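Local coordinates for 4-alpha-glucanotransferase (Aquifex aeolicus, PDB 1TZ7), which is an amylomaltase (disproportionating enzyme) of the 4-alpha-glucanotransferase family, an enzyme built on a parallel beta/alpha barrel with added helical and beta-sheet parts, at residues Pro93-Leu96 / Leu97-Leu101; Pro231-Ser235 / Ala236-Thr240; Arg363-Arg366 / Glu367-Ile371. All blocks are in the same frame, centred on the assembly; numbering follows the deposited sequence.

The three contacts are one helix start and two helix ends. Interaction 2 is mostly buried, about 17 Å from the chain's centre, and its chemistry is that of an N-cap: a serine hydroxyl, backbone bonds and a valine packed on loop residues. Interactions 1 and 3 are partly buried and lie on opposite sides of the chain's centre, about 47 Å apart between centres. Each closes a helix (94-98 and 360-368) with a Schellman motif, yet the side chains differ: like-charged glutamates and two leucines in interaction 1, a salt bridge, a threonine-tyrosine contact and a leucine-phenylalanine pair in interaction 3. None of the three touches another.

Interaction 1. Residues Pro93-Leu96 / Leu97-Leu101; sequences PEEL and LEEDL
The flat carboxylates of Glu-95 and Glu-99 lie near each other, one helical turn apart, without touching. The approach is loose: Glu-95 CG lies 4.4 Å from Glu-99 OE2, and the oxygens Glu-95 OE1 and Glu-99 OE2 are 4.5 Å apart, a spacing that probably costs some electrostatic energy. Glu-95 OE2 is hydrogen-bonded to Gln-208 NE2, and the long, weak ion pair of OE1 with Lys-211 may ease the repulsion.

The other flat groups are peptide carbonyls, and their donors differ in direction. Glu-98 N reaches Glu-94 O at 3.1 Å from a position tilted 31° out of the carbonyl plane, and Glu-99 N meets Glu-95 O at 3.1 Å with a similar tilt. Leu-101 N instead comes almost head-on to Leu-96 O, at 3.0 Å with a C=O...N angle of 171°. This bond, together with a weak one from Asp-100 N to Leu-97 O (3.3 Å), defines a Schellman motif. Asp-100 is its C-prime residue, and the positive phi of 56° is what turns the chain back on the last helical turn.

The reversal also joins two leucines. CD2 of Leu-96 touches CD1 of Leu-101 at 4.0 Å, the side chains crossing at about a right angle, which is the apolar contact that commonly accompanies this motif.

Both leucines rest on Ala-131 of helix 117-133, and Pro-93 meets Leu-127 of the same helix. The short helix 94-98 thus lies against helix 117-133, with Glu-94 hydrogen-bonded to Tyr-37 and Glu-98 and Glu-99 on the exposed side.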
loop_
_atom_site.group_PDB
_atom_site.type_symbol
_atom_site.label_atom_id
_atom_site.label_comp_id
_atom_site.label_asym_id
_atom_site.label_seq_id
_atom_site.Cartn_x
_atom_site.Cartn_y
_atom_site.Cartn_z
ATOM N N PRO A 93 4.541 18.665 -8.764
ATOM C CA PRO A 93 4.696 19.420 -10.014
ATOM C C PRO A 93 5.601 20.649 -9.871
ATOM O O PRO A 93 6.019 21.219 -10.880
ATOM C CB PRO A 93 3.259 19.846 -10.348
ATOM C CG PRO A 93 2.549 19.877 -9.039
ATOM C CD PRO A 93 3.210 18.864 -8.159
ATOM N N GLU A 94 5.894 21.051 -8.634
ATOM C CA GLU A 94 6.753 22.213 -8.391
ATOM C C GLU A 94 8.224 21.918 -8.723
ATOM O O GLU A 94 9.002 22.837 -8.967
ATOM C CB GLU A 94 6.622 22.690 -6.938
ATOM C CG GLU A 94 5.454 23.643 -6.712
ATOM C CD GLU A 94 5.281 24.032 -5.253
ATOM O OE1 GLU A 94 4.219 24.596 -4.911
ATOM O OE2 GLU A 94 6.204 23.779 -4.453
ATOM N N GLU A 95 8.597 20.636 -8.734
ATOM C CA GLU A 95 9.931 20.234 -9.199
ATOM C C GLU A 95 10.063 20.434 -10.701
ATOM O O GLU A 95 11.138 20.772 -11.198
ATOM C CB GLU A 95 10.225 18.771 -8.840
ATOM C CG GLU A 95 11.721 18.466 -8.724
ATOM C CD GLU A 95 12.060 16.995 -8.947
ATOM O OE1 GLU A 95 13.233 16.624 -8.740
ATOM O OE2 GLU A 95 11.162 16.216 -9.329
ATOM N N LEU A 96 8.966 20.224 -11.424
ATOM C CA LEU A 96 8.937 20.481 -12.864
ATOM C C LEU A 96 9.130 21.977 -13.155
ATOM O O LEU A 96 9.723 22.344 -14.164
ATOM C CB LEU A 96 7.614 19.995 -13.474
ATOM C CG LEU A 96 7.264 18.512 -13.255
ATOM C CD1 LEU A 96 5.831 18.237 -13.680
ATOM C CD2 LEU A 96 8.226 17.612 -14.010
ATOM N N LEU A 97 8.625 22.826 -12.261
ATOM C CA LEU A 97 8.806 24.280 -12.377
ATOM C C LEU A 97 10.259 24.670 -12.095
ATOM O O LEU A 97 10.803 25.569 -12.733
ATOM C CB LEU A 97 7.862 25.014 -11.402
ATOM C CG LEU A 97 7.732 26.554 -11.506
ATOM C CD1 LEU A 97 8.742 27.257 -10.602
ATOM C CD2 LEU A 97 7.860 27.046 -12.942
ATOM N N GLU A 98 10.879 23.984 -11.139
ATOM C CA GLU A 98 12.257 24.284 -10.740
ATOM C C GLU A 98 13.252 23.880 -11.832
ATOM O O GLU A 98 14.312 24.483 -11.966
ATOM C CB GLU A 98 12.605 23.561 -9.430
ATOM C CG GLU A 98 13.193 24.466 -8.355
ATOM C CD GLU A 98 12.361 24.477 -7.088
ATOM O OE1 GLU A 98 11.575 25.430 -6.900
ATOM O OE2 GLU A 98 12.493 23.533 -6.280
ATOM N N GLU A 99 12.895 22.856 -12.608
ATOM C CA GLU A 99 13.782 22.321 -13.643
ATOM C C GLU A 99 13.472 22.945 -15.015
ATOM O O GLU A 99 13.934 22.454 -16.046
ATOM C CB GLU A 99 13.645 20.789 -13.716
ATOM C CG GLU A 99 14.973 20.042 -13.728
ATOM C CD GLU A 99 15.685 20.089 -12.387
ATOM O OE1 GLU A 99 16.886 20.424 -12.362
ATOM O OE2 GLU A 99 15.044 19.793 -11.360
ATOM N N ASP A 100 12.689 24.030 -15.010
ATOM C CA ASP A 100 12.350 24.768 -16.239
ATOM C C ASP A 100 11.698 23.863 -17.294
ATOM O O ASP A 100 11.968 23.990 -18.487
ATOM C CB ASP A 100 13.599 25.454 -16.820
ATOM C CG ASP A 100 13.826 26.832 -16.241
ATOM O OD1 ASP A 100 14.221 27.740 -17.001
ATOM O OD2 ASP A 100 13.635 27.103 -15.038
ATOM N N LEU A 101 10.839 22.955 -16.840
ATOM C CA LEU A 101 10.077 22.092 -17.740
ATOM C C LEU A 101 8.637 22.588 -17.898
ATOM O O LEU A 101 7.960 22.247 -18.867
ATOM C CB LEU A 101 10.080 20.654 -17.224
ATOM C CG LEU A 101 11.463 20.031 -17.011
ATOM C CD1 LEU A 101 11.342 18.696 -16.294
ATOM C CD2 LEU A 101 12.195 19.864 -18.338
#

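Interaction 2. Residues Pro231-Ser235 / Ala236-Thr240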
loop_
_atom_site.group_PDB
_atom_site.type_symbol
_atom_site.label_atom_id
_atom_site.label_comp_id
_atom_site.label_asym_id
_atom_site.label_seq_id
_atom_site.Cartn_x
_atom_site.Cartn_y
_atom_site.Cartn_z
ATOM N N PRO A 231 -1.894 -8.879 -8.235
ATOM C CA PRO A 231 -2.130 -7.823 -9.219
ATOM C C PRO A 231 -3.562 -7.871 -9.705
ATOM O O PRO A 231 -4.244 -8.874 -9.474
ATOM C CB PRO A 231 -1.178 -8.191 -10.354
ATOM C CG PRO A 231 -1.101 -9.676 -10.302
ATOM C CD PRO A 231 -1.242 -10.055 -8.835
ATOM N N SER A 232 -4.016 -6.820 -10.370
ATOM C CA SER A 232 -5.284 -6.879 -11.093
ATOM C C SER A 232 -5.097 -7.680 -12.383
ATOM O O SER A 232 -3.987 -7.783 -12.902
ATOM C CB SER A 232 -5.791 -5.470 -11.410
ATOM O OG SER A 232 -4.914 -4.794 -12.290
ATOM N N TYR A 233 -6.182 -8.249 -12.890
ATOM C CA TYR A 233 -6.138 -8.964 -14.158
ATOM C C TYR A 233 -5.688 -8.029 -15.269
ATOM O O TYR A 233 -4.949 -8.427 -16.170
ATOM C CB TYR A 233 -7.507 -9.552 -14.499
ATOM C CG TYR A 233 -7.537 -10.269 -15.824
ATOM C CD1 TYR A 233 -8.391 -9.861 -16.841
ATOM C CD2 TYR A 233 -6.702 -11.352 -16.066
ATOM C CE1 TYR A 233 -8.416 -10.517 -18.062
ATOM C CE2 TYR A 233 -6.720 -12.014 -17.280
ATOM C CZ TYR A 233 -7.577 -11.593 -18.275
ATOM O OH TYR A 233 -7.594 -12.245 -19.474
ATOM N N SER A 234 -6.142 -6.777 -15.195
ATOM C CA SER A 234 -5.745 -5.745 -16.148
ATOM C C SER A 234 -4.456 -5.063 -15.694
ATOM O O SER A 234 -4.470 -3.903 -15.249
ATOM C CB SER A 234 -6.855 -4.704 -16.286
ATOM O OG SER A 234 -8.059 -5.303 -16.735
ATOM N N SER A 235 -3.348 -5.785 -15.800
ATOM C CA SER A 235 -2.047 -5.256 -15.398
ATOM C C SER A 235 -0.939 -5.742 -16.331
ATOM O O SER A 235 -1.067 -6.783 -16.983
ATOM C CB SER A 235 -1.727 -5.652 -13.947
ATOM O OG SER A 235 -1.465 -7.039 -13.833
ATOM N N ALA A 236 0.140 -4.974 -16.395
ATOM C CA ALA A 236 1.338 -5.384 -17.113
ATOM C C ALA A 236 1.908 -6.688 -16.543
ATOM O O ALA A 236 2.568 -7.430 -17.239
ATOM C CB ALA A 236 2.382 -4.288 -17.053
ATOM N N ASP A 237 1.637 -6.948 -15.265
ATOM C CA ASP A 237 2.222 -8.101 -14.570
ATOM C C ASP A 237 1.644 -9.423 -15.066
ATOM O O ASP A 237 2.376 -10.373 -15.302
ATOM C CB ASP A 237 2.006 -7.979 -13.070
ATOM C CG ASP A 237 2.519 -6.671 -12.517
ATOM O OD1 ASP A 237 1.700 -5.881 -12.000
ATOM O OD2 ASP A 237 3.721 -6.341 -12.562
ATOM N N VAL A 238 0.323 -9.476 -15.223
ATOM C CA VAL A 238 -0.334 -10.673 -15.759
ATOM C C VAL A 238 0.001 -10.824 -17.238
ATOM O O VAL A 238 0.274 -11.921 -17.712
ATOM C CB VAL A 238 -1.876 -10.613 -15.572
ATOM C CG1 VAL A 238 -2.525 -11.863 -16.112
ATOM C CG2 VAL A 238 -2.231 -10.428 -14.091
ATOM N N TRP A 239 -0.013 -9.706 -17.954
ATOM C CA TRP A 239 0.378 -9.674 -19.361
ATOM C C TRP A 239 1.775 -10.291 -19.579
ATOM O O TRP A 239 1.966 -11.087 -20.495
ATOM C CB TRP A 239 0.358 -8.232 -19.872
ATOM C CG TRP A 239 0.735 -8.089 -21.312
ATOM C CD1 TRP A 239 0.214 -8.777 -22.368
ATOM C CD2 TRP A 239 1.712 -7.199 -21.859
ATOM N NE1 TRP A 239 0.808 -8.371 -23.539
ATOM C CE2 TRP A 239 1.734 -7.401 -23.254
ATOM C CE3 TRP A 239 2.582 -6.244 -21.308
ATOM C CZ2 TRP A 239 2.585 -6.687 -24.104
ATOM C CZ3 TRP A 239 3.423 -5.538 -22.155
ATOM C CH2 TRP A 239 3.416 -5.767 -23.537
ATOM N N THR A 240 2.738 -9.919 -18.731
ATOM C CA THR A 240 4.141 -10.348 -18.924
ATOM C C THR A 240 4.385 -11.763 -18.422
ATOM O O THR A 240 5.251 -12.458 -18.930
ATOM C CB THR A 240 5.136 -9.377 -18.225
ATOM O OG1 THR A 240 4.560 -8.843 -17.030
ATOM C CG2 THR A 240 5.403 -8.172 -19.077
#
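Ser-235 and Val-238 form the tight part of this helix start. The Ser-235 hydroxyl is used twice. It donates to Ser-232 O at 2.8 Å, lying in that carbonyl's plane, and it accepts from Val-238 N at 3.3 Å, a weak bond but a straight one (165°). With chi1 at 70°, OG is set between the backbone N and the carbonyl carbon of its own residue, and from there it can face both partners; this makes Ser-235 the N-cap. Its carbonyl oxygen takes the first helical bond, from Trp-239 N at 3.3 Å.

The Val-238 side chain packs against the cap. Its CG2 branch lies 3.5 Å from Ser-235 OG and 3.4 Å from Ser-232 O, and it meets Pro-231 CG at 4.0 Å, the proline and valine side chains crossing at about a right angle.

The other valine branch is in a looser place. CG1 approaches the ring of Tyr-233, a partly exposed residue, obliquely, 4.2 Å from CD2, and the ring's hydroxyl looks elsewhere, to Leu-251 O. An inverse gamma turn centred on Ser-234 leads from this tyrosine into the N-cap.

The segment 231-235 lies in the loop after strand 222-227, third of the barrel, and runs into helix 236-240. The rings of Trp-239 and Trp-172 meet edge-to-face, those of Trp-239 and Trp-169 with planes at about 40°, and Arg-179 makes a cation-pi contact with Trp-239. Pro-274 of strand 269-274 lies against Tyr-233 and Val-238, while Tyr-158 of helix 149-165 meets Ala-236, so the short helix touches both of these elements.

Interaction 3. Residues Arg363-Arg366 / Glu367-Ile371; sequences RYLR and ETFKI
Thr-368 grips Tyr-364 O with two hydrogen bonds. They come from Thr-368 N at 2.9 Å and Thr-368 OG1 at 2.7 Å, from opposite faces of the carbonyl plane. The hydroxyl stands 37° out of that plane. It is placed there by chi1 of -73°, which sets OG1 opposite the threonine's own carbonyl carbon and turns it back along the helix. The same atom lies 3.3 Å above one face of the Tyr-364 ring, offset toward its rim. Glu-367 N makes a regular helical bond to Arg-363 O at 3.0 Å.

The charged contact is modest. Arg-366 NH1 and Glu-367 OE2 form a salt bridge of 3.4 Å whose hydrogen bond is weak. The guanidinium and carboxylate planes are turned 68° against each other. The main partner of this arginine is Asp-354, which binds its NE in a salt bridge and probably does more to fix the group.

Apolar packing takes place on another side of the helix. Leu-365 CD1 comes in the plane of the Phe-369 ring, at its edge, 3.8 Å from CE1, while CG2 of Thr-368 lies over one face of the Phe-369 ring, toward its rim.

The backbone then closes the helix: Ile-371 N binds Arg-366 O at 3.1 Å, and Lys-370 N binds Glu-367 O weakly. With Lys-370 at positive phi as the C-prime residue, this is a Schellman motif. It ends helix 360-368, which connects strand 350-352 to strand 373-376, successive parallel strands of the barrel; Ile-371 packs on Phe-350 and Ala-352 of the first. Strand, helix and strand form a beta-alpha-beta unit of the barrel.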
loop_
_atom_site.group_PDB
_atom_site.type_symbol
_atom_site.label_atom_id
_atom_site.label_comp_id
_atom_site.label_asym_id
_atom_site.label_seq_id
_atom_site.Cartn_x
_atom_site.Cartn_y
_atom_site.Cartn_z
ATOM N N ARG A 363 -0.456 -19.060 11.650
ATOM C CA ARG A 363 0.365 -18.542 12.749
ATOM C C ARG A 363 1.712 -19.270 12.803
ATOM O O ARG A 363 2.736 -18.661 13.060
ATOM C CB ARG A 363 -0.365 -18.691 14.085
ATOM C CG ARG A 363 -1.561 -17.762 14.248
ATOM C CD ARG A 363 -2.296 -17.922 15.584
ATOM N NE ARG A 363 -3.650 -18.442 15.399
ATOM C CZ ARG A 363 -4.759 -17.700 15.424
ATOM N NH1 ARG A 363 -4.692 -16.385 15.628
ATOM N NH2 ARG A 363 -5.940 -18.275 15.242
ATOM N N TYR A 364 1.695 -20.575 12.542
ATOM C CA TYR A 364 2.923 -21.359 12.527
ATOM C C TYR A 364 3.854 -20.936 11.402
ATOM O O TYR A 364 5.048 -20.863 11.593
ATOM C CB TYR A 364 2.625 -22.840 12.399
ATOM C CG TYR A 364 3.854 -23.699 12.572
ATOM C CD1 TYR A 364 4.425 -23.878 13.826
ATOM C CD2 TYR A 364 4.460 -24.317 11.478
ATOM C CE1 TYR A 364 5.560 -24.658 13.995
ATOM C CE2 TYR A 364 5.598 -25.100 11.636
ATOM C CZ TYR A 364 6.142 -25.265 12.903
ATOM O OH TYR A 364 7.265 -26.037 13.077
ATOM N N LEU A 365 3.292 -20.664 10.223
ATOM C CA LEU A 365 4.094 -20.183 9.090
ATOM C C LEU A 365 4.751 -18.862 9.441
ATOM O O LEU A 365 5.941 -18.687 9.248
ATOM C CB LEU A 365 3.225 -20.018 7.836
ATOM C CG LEU A 365 3.937 -19.446 6.596
ATOM C CD1 LEU A 365 4.986 -20.421 6.077
ATOM C CD2 LEU A 365 2.931 -19.106 5.506
ATOM N N ARG A 366 3.956 -17.938 9.968
ATOM C CA ARG A 366 4.447 -16.626 10.351
ATOM C C ARG A 366 5.596 -16.741 11.364
ATOM O O ARG A 366 6.640 -16.140 11.188
ATOM C CB ARG A 366 3.308 -15.793 10.947
ATOM C CG ARG A 366 3.612 -14.307 11.048
ATOM C CD ARG A 366 3.288 -13.705 12.394
ATOM N NE ARG A 366 1.915 -13.971 12.795
ATOM C CZ ARG A 366 1.555 -14.486 13.976
ATOM N NH1 ARG A 366 2.473 -14.800 14.886
ATOM N NH2 ARG A 366 0.269 -14.689 14.246
ATOM N N GLU A 367 5.382 -17.526 12.412
ATOM C CA GLU A 367 6.307 -17.571 13.544
ATOM C C GLU A 367 7.543 -18.416 13.231
ATOM O O GLU A 367 8.592 -18.236 13.835
ATOM C CB GLU A 367 5.600 -18.113 14.787
ATOM C CG GLU A 367 4.569 -17.150 15.370
ATOM C CD GLU A 367 4.106 -17.547 16.767
ATOM O OE1 GLU A 367 4.345 -18.708 17.176
ATOM O OE2 GLU A 367 3.502 -16.698 17.453
ATOM N N THR A 368 7.411 -19.337 12.281
ATOM C CA THR A 368 8.542 -20.146 11.842
ATOM C C THR A 368 9.636 -19.252 11.248
ATOM O O THR A 368 10.824 -19.520 11.413
ATOM C CB THR A 368 8.081 -21.194 10.787
ATOM O OG1 THR A 368 7.337 -22.236 11.427
ATOM C CG2 THR A 368 9.276 -21.923 10.170
ATOM N N PHE A 369 9.222 -18.186 10.563
ATOM C CA PHE A 369 10.165 -17.276 9.917
ATOM C C PHE A 369 10.298 -15.950 10.669
ATOM O O PHE A 369 10.854 -14.984 10.141
ATOM C CB PHE A 369 9.746 -17.035 8.480
ATOM C CG PHE A 369 9.829 -18.254 7.626
ATOM C CD1 PHE A 369 8.681 -18.944 7.261
ATOM C CD2 PHE A 369 11.060 -18.731 7.198
ATOM C CE1 PHE A 369 8.761 -20.078 6.480
ATOM C CE2 PHE A 369 11.145 -19.865 6.415
ATOM C CZ PHE A 369 9.999 -20.540 6.054
ATOM N N LYS A 370 9.794 -15.922 11.910
ATOM C CA LYS A 370 9.993 -14.779 12.824
ATOM C C LYS A 370 9.451 -13.489 12.231
ATOM O O LYS A 370 9.947 -12.414 12.512
ATOM C CB LYS A 370 11.486 -14.611 13.174
ATOM C CG LYS A 370 12.142 -15.858 13.762
ATOM C CD LYS A 370 11.561 -16.210 15.131
ATOM C CE LYS A 370 12.652 -16.642 16.113
ATOM N NZ LYS A 370 12.112 -16.873 17.484
ATOM N N ILE A 371 8.424 -13.608 11.411
ATOM C CA ILE A 371 7.793 -12.447 10.823
ATOM C C ILE A 371 6.790 -11.857 11.821
ATOM O O ILE A 371 5.895 -12.560 12.287
ATOM C CB ILE A 371 7.087 -12.846 9.517
ATOM C CG1 ILE A 371 8.124 -13.335 8.492
ATOM C CG2 ILE A 371 6.286 -11.675 8.961
ATOM C CD1 ILE A 371 7.514 -13.985 7.247
#